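Local coordinates for protein vaginolysin (Gardnerella vaginalis, PDB 5IMY) that probably acts as a cholesterol-binding, pore-forming toxin that lyses host cells, as other cholesterol-dependent cytolysins do, at residues 88-93 with 106-111; 93-98 with 350-355; 77-82 with 99-104. All blocks are in the same frame, centred on the assembly; numbering follows the deposited sequence.

Interaction 1 of 3, residues 88-93 with 106-111; sequences RVYPGA and PSLISA
L108 reaches across to the 88-93 loop with its CD2 methyl, which lands among three groups: the backbone O of R88, the phenol end of Y90 and the methyl of A93. With CG anti to the carbonyl carbon (chi1 -59°), the leucine swings its branch closer to the loop than its first bond would suggest. It crosses the tyrosine side chain at about a right angle, and CD2 comes within 3.7 Å of Y90 OH and 4.0 Å of Y90 CE2. A93 belongs to the same patch: its CB lies 3.4 Å above the plane of the Y90 ring, over the centre, and 3.9 Å from L108 CD2. Alanine is small enough to lie flat on the ring beside the leucine methyl, so that all three side chains touch one another. What brings A93 back over Y90 is a type II turn, closed by A93 N bonded to Y90 O at 3.1 Å; G92 takes the positive phi (99°) that glycine accepts readily.

At the other end R88 bends its chain round the carbonyl oxygen of P106, with CD 3.4 Å and NE 3.2 Å from P106 O. The angle at NE is too poor for a hydrogen bond, so the pair counts as a close approach. V89 CG2 only grazes the ring of P106.

No hydrogen bond joins the two loops directly. Strand 94-96 lies against the second of them, F95 touching P106 and L108, while helix 139-158 covers Y90 and P91 through V142 and strand 347-354 meets V89 and P106 through Y350.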
loop_
_atom_site.group_PDB
_atom_site.type_symbol
_atom_site.label_atom_id
_atom_site.label_comp_id
_atom_site.label_asym_id
_atom_site.label_seq_id
_atom_site.Cartn_x
_atom_site.Cartn_y
_atom_site.Cartn_z
ATOM N N ARG A 88 -47.099 -0.633 16.822
ATOM C CA ARG A 88 -47.625 -0.120 15.564
ATOM C C ARG A 88 -47.208 -0.954 14.361
ATOM O O ARG A 88 -47.411 -0.522 13.222
ATOM C CB ARG A 88 -47.173 1.327 15.362
ATOM C CG ARG A 88 -47.488 2.229 16.543
ATOM C CD ARG A 88 -46.245 2.846 17.164
ATOM N NE ARG A 88 -46.379 4.295 17.253
ATOM C CZ ARG A 88 -45.758 5.060 18.145
ATOM N NH1 ARG A 88 -44.957 4.522 19.056
ATOM N NH2 ARG A 88 -45.952 6.371 18.130
ATOM N N VAL A 89 -46.632 -2.130 14.580
ATOM C CA VAL A 89 -46.178 -2.994 13.499
ATOM C C VAL A 89 -47.059 -4.232 13.504
ATOM O O VAL A 89 -46.968 -5.072 14.408
ATOM C CB VAL A 89 -44.696 -3.363 13.641
ATOM C CG1 VAL A 89 -44.286 -4.362 12.564
ATOM C CG2 VAL A 89 -43.841 -2.113 13.556
ATOM N N TYR A 90 -47.918 -4.344 12.497
ATOM C CA TYR A 90 -48.712 -5.543 12.301
ATOM C C TYR A 90 -49.049 -5.655 10.826
ATOM O O TYR A 90 -49.106 -4.635 10.129
ATOM C CB TYR A 90 -49.998 -5.529 13.142
ATOM C CG TYR A 90 -50.817 -4.256 13.049
ATOM C CD1 TYR A 90 -51.851 -4.134 12.132
ATOM C CD2 TYR A 90 -50.566 -3.186 13.899
ATOM C CE1 TYR A 90 -52.606 -2.975 12.055
ATOM C CE2 TYR A 90 -51.312 -2.028 13.831
ATOM C CZ TYR A 90 -52.329 -1.926 12.910
ATOM O OH TYR A 90 -53.071 -0.770 12.845
ATOM N N PRO A 91 -49.250 -6.870 10.315
ATOM C CA PRO A 91 -49.713 -7.011 8.928
ATOM C C PRO A 91 -50.961 -6.183 8.673
ATOM O O PRO A 91 -51.965 -6.344 9.372
ATOM C CB PRO A 91 -49.992 -8.515 8.801
ATOM C CG PRO A 91 -49.135 -9.152 9.844
ATOM C CD PRO A 91 -49.047 -8.173 10.972
ATOM N N GLY A 92 -50.907 -5.282 7.693
ATOM C CA GLY A 92 -52.045 -4.457 7.344
ATOM C C GLY A 92 -52.040 -3.054 7.920
ATOM O O GLY A 92 -52.979 -2.295 7.654
ATOM N N ALA A 93 -51.026 -2.687 8.698
ATOM C CA ALA A 93 -50.968 -1.347 9.261
ATOM C C ALA A 93 -50.579 -0.330 8.196
ATOM O O ALA A 93 -49.852 -0.638 7.249
ATOM C CB ALA A 93 -49.966 -1.292 10.416
ATOM N N PRO A 106 -42.613 4.075 13.299
ATOM C CA PRO A 106 -43.707 4.548 12.449
ATOM C C PRO A 106 -44.952 4.865 13.259
ATOM O O PRO A 106 -45.247 4.224 14.271
ATOM C CB PRO A 106 -43.942 3.375 11.490
ATOM C CG PRO A 106 -43.477 2.176 12.244
ATOM C CD PRO A 106 -42.325 2.644 13.089
ATOM N N SER A 107 -45.681 5.879 12.804
ATOM C CA SER A 107 -46.959 6.258 13.386
ATOM C C SER A 107 -48.079 5.845 12.444
ATOM O O SER A 107 -47.956 5.974 11.222
ATOM C CB SER A 107 -47.023 7.764 13.651
ATOM O OG SER A 107 -46.868 8.500 12.450
ATOM N N LEU A 108 -49.167 5.344 13.019
ATOM C CA LEU A 108 -50.277 4.857 12.218
ATOM C C LEU A 108 -51.017 6.017 11.558
ATOM O O LEU A 108 -50.961 7.166 12.004
ATOM C CB LEU A 108 -51.248 4.055 13.083
ATOM C CG LEU A 108 -50.656 2.839 13.795
ATOM C CD1 LEU A 108 -51.595 2.345 14.881
ATOM C CD2 LEU A 108 -50.366 1.732 12.796
ATOM N N ILE A 109 -51.705 5.697 10.469
ATOM C CA ILE A 109 -52.667 6.600 9.849
ATOM C C ILE A 109 -54.039 6.184 10.352
ATOM O O ILE A 109 -54.529 5.099 10.020
ATOM C CB ILE A 109 -52.599 6.552 8.317
ATOM C CG1 ILE A 109 -51.204 6.945 7.829
ATOM C CG2 ILE A 109 -53.647 7.483 7.710
ATOM C CD1 ILE A 109 -50.964 6.634 6.368
ATOM N N SER A 110 -54.656 7.030 11.170
ATOM C CA SER A 110 -55.995 6.753 11.668
ATOM C C SER A 110 -56.996 7.002 10.548
ATOM O O SER A 110 -57.031 8.093 9.968
ATOM C CB SER A 110 -56.311 7.623 12.881
ATOM O OG SER A 110 -55.132 8.199 13.414
ATOM N N ALA A 111 -57.796 5.991 10.237
ATOM C CA ALA A 111 -58.804 6.110 9.193
ATOM C C ALA A 111 -59.752 4.932 9.315
ATOM O O ALA A 111 -59.406 3.892 9.886
ATOM C CB ALA A 111 -58.176 6.150 7.797
#

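Interaction 2 of 3, residues 93-98 with 350-355; sequences ALFRAD and YTTSFV
The ring of F95 receives the methyl of T352 at its edge, close to the ring plane, with CG2 4.3 Å from F95 CD2. Beside that methyl stands the ring of Y350, whose CE1 lies 4.2 Å from F95 CE2; the two aromatic side chains meet at a slant. F95 is directed at the partner strand from its first bond, with CG anti to the carbonyl carbon (chi1 -47°). A third ring, that of F354, is met obliquely by the methyl of A97 at 4.3 Å between CB and CE1, although the phenylalanine leaves its backbone on the side turned from the 93-98 segment. A97 is the centre of an inverse gamma turn, and its small methyl meets the ring without reaching further.

At the far end L94 and V355 cross at about a right angle, joined through L94 CD2 and V355 CG2 at 4.1 Å. The touching parts run 87° apart and their CA atoms stay more than 8 Å from each other, consistent with contact through side chains and no backbone pairing. Strand 253-261 pairs with both strands, and its V256 and V254 touch F95 and F354.

Every cross-segment touch is between carbon atoms, and each residue involved is buried. The contact therefore depends on shape and exclusion of water, while the one phenol hydroxyl, Y350 OH, is satisfied by a hydrogen bond to OD1 of N104.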
loop_
_atom_site.group_PDB
_atom_site.type_symbol
_atom_site.label_atom_id
_atom_site.label_comp_id
_atom_site.label_asym_id
_atom_site.label_seq_id
_atom_site.Cartn_x
_atom_site.Cartn_y
_atom_site.Cartn_z
ATOM N N ALA A 93 -51.026 -2.687 8.698
ATOM C CA ALA A 93 -50.968 -1.347 9.261
ATOM C C ALA A 93 -50.579 -0.330 8.196
ATOM O O ALA A 93 -49.852 -0.638 7.249
ATOM C CB ALA A 93 -49.966 -1.292 10.416
ATOM N N LEU A 94 -51.076 0.894 8.360
ATOM C CA LEU A 94 -50.801 1.995 7.445
ATOM C C LEU A 94 -49.891 3.010 8.121
ATOM O O LEU A 94 -50.152 3.424 9.256
ATOM C CB LEU A 94 -52.096 2.681 7.003
ATOM C CG LEU A 94 -53.042 1.897 6.092
ATOM C CD1 LEU A 94 -54.346 2.656 5.932
ATOM C CD2 LEU A 94 -52.401 1.646 4.738
ATOM N N PHE A 95 -48.832 3.414 7.421
ATOM C CA PHE A 95 -47.935 4.462 7.882
ATOM C C PHE A 95 -47.797 5.519 6.798
ATOM O O PHE A 95 -48.230 5.339 5.657
ATOM C CB PHE A 95 -46.536 3.928 8.220
ATOM C CG PHE A 95 -46.531 2.683 9.053
ATOM C CD1 PHE A 95 -47.344 2.565 10.166
ATOM C CD2 PHE A 95 -45.695 1.632 8.722
ATOM C CE1 PHE A 95 -47.324 1.413 10.930
ATOM C CE2 PHE A 95 -45.673 0.482 9.478
ATOM C CZ PHE A 95 -46.488 0.371 10.583
ATOM N N ARG A 96 -47.176 6.631 7.172
ATOM C CA ARG A 96 -46.642 7.579 6.209
ATOM C C ARG A 96 -45.166 7.286 5.987
ATOM O O ARG A 96 -44.429 6.996 6.933
ATOM C CB ARG A 96 -46.815 9.016 6.701
ATOM C CG ARG A 96 -48.253 9.483 6.744
ATOM C CD ARG A 96 -48.408 10.739 7.580
ATOM N NE ARG A 96 -49.798 10.925 7.988
ATOM C CZ ARG A 96 -50.293 10.599 9.179
ATOM N NH1 ARG A 96 -49.517 10.074 10.121
ATOM N NH2 ARG A 96 -51.578 10.808 9.435
ATOM N N ALA A 97 -44.741 7.347 4.727
ATOM C CA ALA A 97 -43.324 7.242 4.392
ATOM C C ALA A 97 -42.669 8.563 4.782
ATOM O O ALA A 97 -42.391 9.433 3.953
ATOM C CB ALA A 97 -43.137 6.925 2.914
ATOM N N ASP A 98 -42.429 8.714 6.080
ATOM C CA ASP A 98 -41.990 9.985 6.645
ATOM C C ASP A 98 -40.744 9.749 7.496
ATOM O O ASP A 98 -40.065 8.719 7.396
ATOM C CB ASP A 98 -43.126 10.625 7.453
ATOM C CG ASP A 98 -43.393 9.899 8.757
ATOM O OD1 ASP A 98 -43.307 8.653 8.774
ATOM O OD2 ASP A 98 -43.680 10.574 9.767
ATOM N N TYR A 350 -40.356 -6.557 9.592
ATOM C CA TYR A 350 -41.542 -6.210 8.827
ATOM C C TYR A 350 -41.130 -5.492 7.552
ATOM O O TYR A 350 -40.080 -4.846 7.491
ATOM C CB TYR A 350 -42.515 -5.335 9.637
ATOM C CG TYR A 350 -42.021 -3.941 9.956
ATOM C CD1 TYR A 350 -42.485 -2.840 9.245
ATOM C CD2 TYR A 350 -41.109 -3.720 10.980
ATOM C CE1 TYR A 350 -42.046 -1.562 9.539
ATOM C CE2 TYR A 350 -40.664 -2.444 11.278
ATOM C CZ TYR A 350 -41.135 -1.370 10.556
ATOM O OH TYR A 350 -40.697 -0.101 10.851
ATOM N N THR A 351 -41.969 -5.626 6.530
ATOM C CA THR A 351 -41.764 -4.997 5.234
ATOM C C THR A 351 -42.954 -4.101 4.924
ATOM O O THR A 351 -44.099 -4.452 5.225
ATOM C CB THR A 351 -41.602 -6.049 4.130
ATOM O OG1 THR A 351 -40.521 -6.929 4.457
ATOM C CG2 THR A 351 -41.328 -5.389 2.783
ATOM N N THR A 352 -42.680 -2.945 4.328
ATOM C CA THR A 352 -43.722 -2.023 3.905
ATOM C C THR A 352 -43.752 -1.936 2.385
ATOM O O THR A 352 -42.720 -2.042 1.718
ATOM C CB THR A 352 -43.511 -0.620 4.487
ATOM O OG1 THR A 352 -42.340 -0.026 3.909
ATOM C CG2 THR A 352 -43.361 -0.676 6.001
ATOM N N SER A 353 -44.955 -1.746 1.849
ATOM C CA SER A 353 -45.163 -1.561 0.423
ATOM C C SER A 353 -46.007 -0.314 0.206
ATOM O O SER A 353 -46.858 0.028 1.032
ATOM C CB SER A 353 -45.852 -2.779 -0.206
ATOM O OG SER A 353 -45.069 -3.947 -0.042
ATOM N N PHE A 354 -45.760 0.368 -0.908
ATOM C CA PHE A 354 -46.502 1.583 -1.218
ATOM C C PHE A 354 -47.939 1.250 -1.594
ATOM O O PHE A 354 -48.203 0.296 -2.329
ATOM C CB PHE A 354 -45.831 2.344 -2.360
ATOM C CG PHE A 354 -44.556 3.035 -1.967
ATOM C CD1 PHE A 354 -44.583 4.150 -1.146
ATOM C CD2 PHE A 354 -43.332 2.579 -2.430
ATOM C CE1 PHE A 354 -43.414 4.792 -0.785
ATOM C CE2 PHE A 354 -42.159 3.216 -2.073
ATOM C CZ PHE A 354 -42.199 4.325 -1.250
ATOM N N VAL A 355 -48.875 2.052 -1.085
ATOM C CA VAL A 355 -50.285 1.851 -1.404
ATOM C C VAL A 355 -50.538 2.108 -2.884
ATOM O O VAL A 355 -51.367 1.439 -3.511
ATOM C CB VAL A 355 -51.162 2.757 -0.518
ATOM C CG1 VAL A 355 -52.630 2.675 -0.934
ATOM C CG2 VAL A 355 -50.999 2.377 0.948
#

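Interaction 3 of 3, residues 77-82 with 99-104; sequences SNLSVT and KNLMDN
L79 and L101 meet through methyl groups that their first torsions carry in different ways: L79 has CG anti to its carbonyl carbon (chi1 -69°), whereas in L101 the branch stands opposite the backbone N (chi1 178°). The two side chains cross at about a right angle, with L79 CD2 3.9 Å from L101 CD1. Leucine suits both places because its apolar, branched end makes methyl contact in a buried site between strand and helix.

The second element is N104, which lies alongside L79, the two pointing opposite ways, and turns its amide to the strand. ND2 donates to S80 O at 3.1 Å with an N-H...O angle of 151°. The nitrogen stands well above the carbonyl plane, and the oxygen in turn lies a little off the amide plane. Beside this bond OD1 rests 3.7 Å from L79 CD2, and the same oxygen accepts a hydrogen bond from Y350 OH. ND2 also has a weak bond to D187. Gripped at both ends, the buried amide is thereby fixed in its rotation, and asparagine supplies the donor and the acceptor that the site uses. T82 CG2 adds a looser touch to ND2.

K99 and D103 form a salt bridge along the outer side of the helix, 2.9 Å from NZ to OD2, with the lysine on the carboxylate's syn lone pair. N104 has positive phi, a conformation asparagine tolerates better than most residues, and two backbone bonds return to the last helical turn. That is a Schellman motif: it ends helix 99-102 and presents the terminating asparagine to strand 79-80, which pairs antiparallel with strand 347-354 in the large antiparallel sheet.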
loop_
_atom_site.group_PDB
_atom_site.type_symbol
_atom_site.label_atom_id
_atom_site.label_comp_id
_atom_site.label_asym_id
_atom_site.label_seq_id
_atom_site.Cartn_x
_atom_site.Cartn_y
_atom_site.Cartn_z
ATOM N N SER A 77 -35.294 -3.269 2.686
ATOM C CA SER A 77 -36.741 -3.241 2.868
ATOM C C SER A 77 -37.176 -4.105 4.043
ATOM O O SER A 77 -38.381 -4.265 4.270
ATOM C CB SER A 77 -37.448 -3.710 1.594
ATOM O OG SER A 77 -37.317 -5.111 1.430
ATOM N N ASN A 78 -36.228 -4.660 4.791
ATOM C CA ASN A 78 -36.500 -5.605 5.869
ATOM C C ASN A 78 -36.196 -4.899 7.188
ATOM O O ASN A 78 -35.077 -4.960 7.700
ATOM C CB ASN A 78 -35.661 -6.868 5.685
ATOM C CG ASN A 78 -36.090 -7.995 6.599
ATOM O OD1 ASN A 78 -35.475 -8.234 7.637
ATOM N ND2 ASN A 78 -37.150 -8.696 6.216
ATOM N N LEU A 79 -37.202 -4.223 7.734
ATOM C CA LEU A 79 -37.031 -3.411 8.930
ATOM C C LEU A 79 -37.203 -4.255 10.185
ATOM O O LEU A 79 -38.021 -5.176 10.231
ATOM C CB LEU A 79 -38.030 -2.254 8.950
ATOM C CG LEU A 79 -37.815 -1.157 7.906
ATOM C CD1 LEU A 79 -38.378 -1.567 6.553
ATOM C CD2 LEU A 79 -38.436 0.153 8.376
ATOM N N SER A 80 -36.428 -3.919 11.212
ATOM C CA SER A 80 -36.442 -4.674 12.455
ATOM C C SER A 80 -37.658 -4.316 13.300
ATOM O O SER A 80 -38.117 -3.171 13.318
ATOM C CB SER A 80 -35.170 -4.411 13.261
ATOM O OG SER A 80 -34.029 -4.930 12.603
ATOM N N VAL A 81 -38.180 -5.319 14.001
ATOM C CA VAL A 81 -39.241 -5.134 14.984
ATOM C C VAL A 81 -38.595 -5.032 16.358
ATOM O O VAL A 81 -37.715 -5.832 16.700
ATOM C CB VAL A 81 -40.257 -6.289 14.931
ATOM C CG1 VAL A 81 -41.284 -6.161 16.051
ATOM C CG2 VAL A 81 -40.952 -6.317 13.578
ATOM N N THR A 82 -39.029 -4.051 17.144
ATOM C CA THR A 82 -38.461 -3.786 18.456
ATOM C C THR A 82 -39.582 -3.654 19.476
ATOM O O THR A 82 -40.766 -3.601 19.135
ATOM C CB THR A 82 -37.617 -2.503 18.455
ATOM O OG1 THR A 82 -38.461 -1.375 18.192
ATOM C CG2 THR A 82 -36.530 -2.576 17.397
ATOM N N LYS A 99 -40.434 10.719 8.361
ATOM C CA LYS A 99 -39.236 10.630 9.189
ATOM C C LYS A 99 -39.377 9.554 10.258
ATOM O O LYS A 99 -38.399 8.878 10.598
ATOM C CB LYS A 99 -38.946 11.985 9.836
ATOM C CG LYS A 99 -37.537 12.114 10.388
ATOM C CD LYS A 99 -37.462 13.162 11.488
ATOM C CE LYS A 99 -36.034 13.365 11.973
ATOM N NZ LYS A 99 -35.662 12.436 13.080
ATOM N N ASN A 100 -40.582 9.386 10.806
ATOM C CA ASN A 100 -40.786 8.386 11.848
ATOM C C ASN A 100 -40.466 6.988 11.334
ATOM O O ASN A 100 -39.749 6.222 11.988
ATOM C CB ASN A 100 -42.224 8.457 12.364
ATOM C CG ASN A 100 -42.459 9.648 13.273
ATOM O OD1 ASN A 100 -41.550 10.105 13.967
ATOM N ND2 ASN A 100 -43.685 10.157 13.273
ATOM N N LEU A 101 -40.993 6.635 10.159
ATOM C CA LEU A 101 -40.691 5.330 9.582
ATOM C C LEU A 101 -39.193 5.165 9.362
ATOM O O LEU A 101 -38.631 4.099 9.634
ATOM C CB LEU A 101 -41.450 5.147 8.267
ATOM C CG LEU A 101 -41.187 3.841 7.509
ATOM C CD1 LEU A 101 -41.466 2.623 8.381
ATOM C CD2 LEU A 101 -42.028 3.790 6.248
ATOM N N MET A 102 -38.527 6.216 8.877
ATOM C CA MET A 102 -37.085 6.148 8.670
ATOM C C MET A 102 -36.343 5.932 9.980
ATOM O O MET A 102 -35.255 5.346 9.985
ATOM C CB MET A 102 -36.596 7.423 7.981
ATOM C CG MET A 102 -37.039 7.533 6.532
ATOM S SD MET A 102 -36.211 8.848 5.617
ATOM C CE MET A 102 -37.008 10.303 6.290
ATOM N N ASP A 103 -36.909 6.390 11.094
ATOM C CA ASP A 103 -36.325 6.163 12.409
ATOM C C ASP A 103 -36.788 4.856 13.040
ATOM O O ASP A 103 -36.397 4.557 14.173
ATOM C CB ASP A 103 -36.657 7.334 13.340
ATOM C CG ASP A 103 -35.993 8.627 12.908
ATOM O OD1 ASP A 103 -35.057 8.570 12.084
ATOM O OD2 ASP A 103 -36.403 9.699 13.400
ATOM N N ASN A 104 -37.608 4.076 12.334
ATOM C CA ASN A 104 -38.121 2.799 12.824
ATOM C C ASN A 104 -39.112 2.982 13.970
ATOM O O ASN A 104 -39.269 2.097 14.813
ATOM C CB ASN A 104 -36.982 1.868 13.253
ATOM C CG ASN A 104 -37.279 0.409 12.959
ATOM O OD1 ASN A 104 -38.082 0.091 12.081
ATOM N ND2 ASN A 104 -36.629 -0.487 13.690
#

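Overall arrangement
The three contacts cluster on one side of the chain's centre, their own centres 8 Å (interactions 1 and 2), 10 Å (2 and 3) and 12 Å (1 and 3) apart. Along the chain the segments alternate: 77-82, 88-93, 93-98, 99-104 and 106-111 follow closely, and 350-355 returns some 240 residues later. Interactions 1 and 2 share A93, and I109 N probably bonds to L94 O. Interactions 2 and 3 join at Y350, whose backbone N probably bonds to L79 O. Strands 79-80, 94-96 and 347-354 belong to one antiparallel sheet; interaction 2 ties its sequence-distant strand 347-354 to the 77-111 region, where interactions 1 and 3 are local and reach that strand through Y350.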